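Local coordinates for protein thioredoxin (PDB 4EUY) that is of unknown function but has a thioredoxin-like fold with a CxxC disulfide, and so probably takes part in thiol-disulfide exchange, at residues L22-T27 with T71-L76. Numbering follows the deposited sequence.
Sequences LLFIKT and TGPTVL
The ring of Phe-24 meets Pro-73 and Val-75 obliquely. Its CZ lies 3.5 Å from CB of Pro-73, and the two side chains run side by side in the same direction. Nearer the root of the ring, CD1 of Phe-24 is 3.6 Å from CG2 of Val-75. CG of Lys-26, from the same strand, sits in the ring plane at its edge. CG of Phe-24 is anti to its N (chi1 -172°), which carries the ring along its own strand toward Lys-26 and Pro-73. The other methyl of Val-75, CG1, meets CG of Leu-22 at 3.6 Å. Leu-37 of helix 31-45 also touches Phe-24.

Strands 20-27 and 74-79 are the antiparallel central pair of the thioredoxin-fold sheet. Strand 50-57 flanks the first on its other side. The peptide before Pro-73 is cis, the hallmark cis-proline of this fold. The side chain of Pro-73 touches Cys-33, which is disulfide-bonded to Cys-30.

Leu-23 with Leu-76 and Ile-25 with Thr-74 are hydrogen-bonded pairs, and their side chains lie on the sheet face opposite Phe-24. The Ile-25 N to Thr-74 O bond (2.8 Å) is fairly straight, with 165° at the hydrogen. Thr-74 N returns a bond to Ile-25 O (3.0 Å). Between these two pairs, Phe-24 and Val-75 form a non-hydrogen-bonded pair. The regular pairing ends at Ile-25 and Thr-74. Past Pro-73, the hydroxyl OG1 of Thr-27 donates to O of Thr-71 (2.9 Å), from 31° off the carbonyl plane. Gly-72 links Thr-71 to the cis peptide of Pro-73.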
loop_
_atom_site.group_PDB
_atom_site.type_symbol
_atom_site.label_atom_id
_atom_site.label_comp_id
_atom_site.label_asym_id
_atom_site.label_seq_id
_atom_site.Cartn_x
_atom_site.Cartn_y
_atom_site.Cartn_z
ATOM N N LEU A 22 0.148 4.752 1.642
ATOM C CA LEU A 22 0.141 3.335 1.484
ATOM C C LEU A 22 1.054 3.008 0.303
ATOM O O LEU A 22 0.869 3.554 -0.797
ATOM C CB LEU A 22 -1.306 2.867 1.241
ATOM C CG LEU A 22 -1.414 1.382 0.897
ATOM C CD1 LEU A 22 -2.859 0.947 0.779
ATOM C CD2 LEU A 22 -0.685 1.103 -0.405
ATOM N N LEU A 23 2.042 2.139 0.515
ATOM C CA LEU A 23 2.888 1.709 -0.603
ATOM C C LEU A 23 2.431 0.398 -1.069
ATOM O O LEU A 23 2.224 -0.526 -0.258
ATOM C CB LEU A 23 4.321 1.538 -0.207
ATOM C CG LEU A 23 5.090 2.814 -0.460
ATOM C CD1 LEU A 23 4.459 3.934 0.361
ATOM C CD2 LEU A 23 6.529 2.540 -0.056
ATOM N N PHE A 24 2.248 0.319 -2.372
ATOM C CA PHE A 24 1.917 -0.933 -2.997
ATOM C C PHE A 24 3.126 -1.274 -3.860
ATOM O O PHE A 24 3.489 -0.531 -4.829
ATOM C CB PHE A 24 0.649 -0.825 -3.841
ATOM C CG PHE A 24 0.167 -2.146 -4.349
ATOM C CD1 PHE A 24 -0.877 -2.803 -3.735
ATOM C CD2 PHE A 24 0.796 -2.760 -5.411
ATOM C CE1 PHE A 24 -1.295 -4.052 -4.182
ATOM C CE2 PHE A 24 0.367 -3.999 -5.880
ATOM C CZ PHE A 24 -0.672 -4.656 -5.259
ATOM N N ILE A 25 3.756 -2.386 -3.514
ATOM C CA ILE A 25 4.989 -2.767 -4.203
ATOM C C ILE A 25 4.784 -4.016 -4.986
ATOM O O ILE A 25 4.220 -5.005 -4.463
ATOM C CB ILE A 25 6.141 -3.001 -3.215
ATOM C CG1 ILE A 25 6.263 -1.755 -2.286
ATOM C CG2 ILE A 25 7.416 -3.297 -3.986
ATOM C CD1 ILE A 25 7.493 -1.760 -1.414
ATOM N N LYS A 26 5.215 -3.978 -6.242
ATOM C CA LYS A 26 4.986 -5.123 -7.110
ATOM C C LYS A 26 6.125 -5.346 -8.029
ATOM O O LYS A 26 7.063 -4.553 -8.102
ATOM C CB LYS A 26 3.699 -4.982 -7.917
ATOM C CG LYS A 26 3.409 -3.575 -8.429
ATOM C CD LYS A 26 2.306 -3.600 -9.490
ATOM C CE LYS A 26 1.868 -2.196 -9.910
ATOM N NZ LYS A 26 0.909 -2.245 -11.062
ATOM N N THR A 27 6.033 -6.468 -8.725
ATOM C CA THR A 27 7.051 -6.916 -9.602
ATOM C C THR A 27 6.476 -6.989 -10.982
ATOM O O THR A 27 5.269 -7.131 -11.152
ATOM C CB THR A 27 7.521 -8.262 -9.096
ATOM O OG1 THR A 27 8.418 -8.003 -8.017
ATOM C CG2 THR A 27 8.250 -9.126 -10.222
ATOM N N THR A 71 8.366 -11.485 -5.417
ATOM C CA THR A 71 7.308 -11.133 -6.385
ATOM C C THR A 71 6.434 -10.024 -5.803
ATOM O O THR A 71 6.224 -8.969 -6.415
ATOM C CB THR A 71 6.409 -12.339 -6.716
ATOM O OG1 THR A 71 6.059 -13.035 -5.507
ATOM C CG2 THR A 71 7.120 -13.294 -7.685
ATOM N N GLY A 72 5.959 -10.270 -4.588
ATOM C CA GLY A 72 5.059 -9.367 -3.901
ATOM C C GLY A 72 3.692 -9.973 -4.081
ATOM O O GLY A 72 3.561 -11.174 -4.263
ATOM N N PRO A 73 2.659 -9.147 -4.024
ATOM C CA PRO A 73 2.749 -7.734 -3.723
ATOM C C PRO A 73 2.964 -7.499 -2.272
ATOM O O PRO A 73 2.773 -8.388 -1.452
ATOM C CB PRO A 73 1.359 -7.227 -4.062
ATOM C CG PRO A 73 0.504 -8.390 -3.770
ATOM C CD PRO A 73 1.286 -9.530 -4.347
ATOM N N THR A 74 3.319 -6.276 -1.954
ATOM C CA THR A 74 3.443 -5.896 -0.578
ATOM C C THR A 74 2.776 -4.579 -0.392
ATOM O O THR A 74 2.948 -3.681 -1.216
ATOM C CB THR A 74 4.898 -5.733 -0.158
ATOM O OG1 THR A 74 5.598 -6.958 -0.389
ATOM C CG2 THR A 74 4.928 -5.393 1.302
ATOM N N VAL A 75 2.024 -4.463 0.689
ATOM C CA VAL A 75 1.435 -3.203 1.031
ATOM C C VAL A 75 2.009 -2.771 2.337
ATOM O O VAL A 75 2.114 -3.577 3.262
ATOM C CB VAL A 75 -0.070 -3.301 1.176
ATOM C CG1 VAL A 75 -0.629 -2.006 1.737
ATOM C CG2 VAL A 75 -0.640 -3.588 -0.188
ATOM N N LEU A 76 2.386 -1.503 2.393
ATOM C CA LEU A 76 2.867 -0.922 3.613
ATOM C C LEU A 76 2.029 0.261 3.865
ATOM O O LEU A 76 1.646 0.993 2.928
ATOM C CB LEU A 76 4.300 -0.449 3.445
ATOM C CG LEU A 76 5.200 -1.618 3.100
ATOM C CD1 LEU A 76 6.644 -1.202 3.184
ATOM C CD2 LEU A 76 4.940 -2.730 4.091
#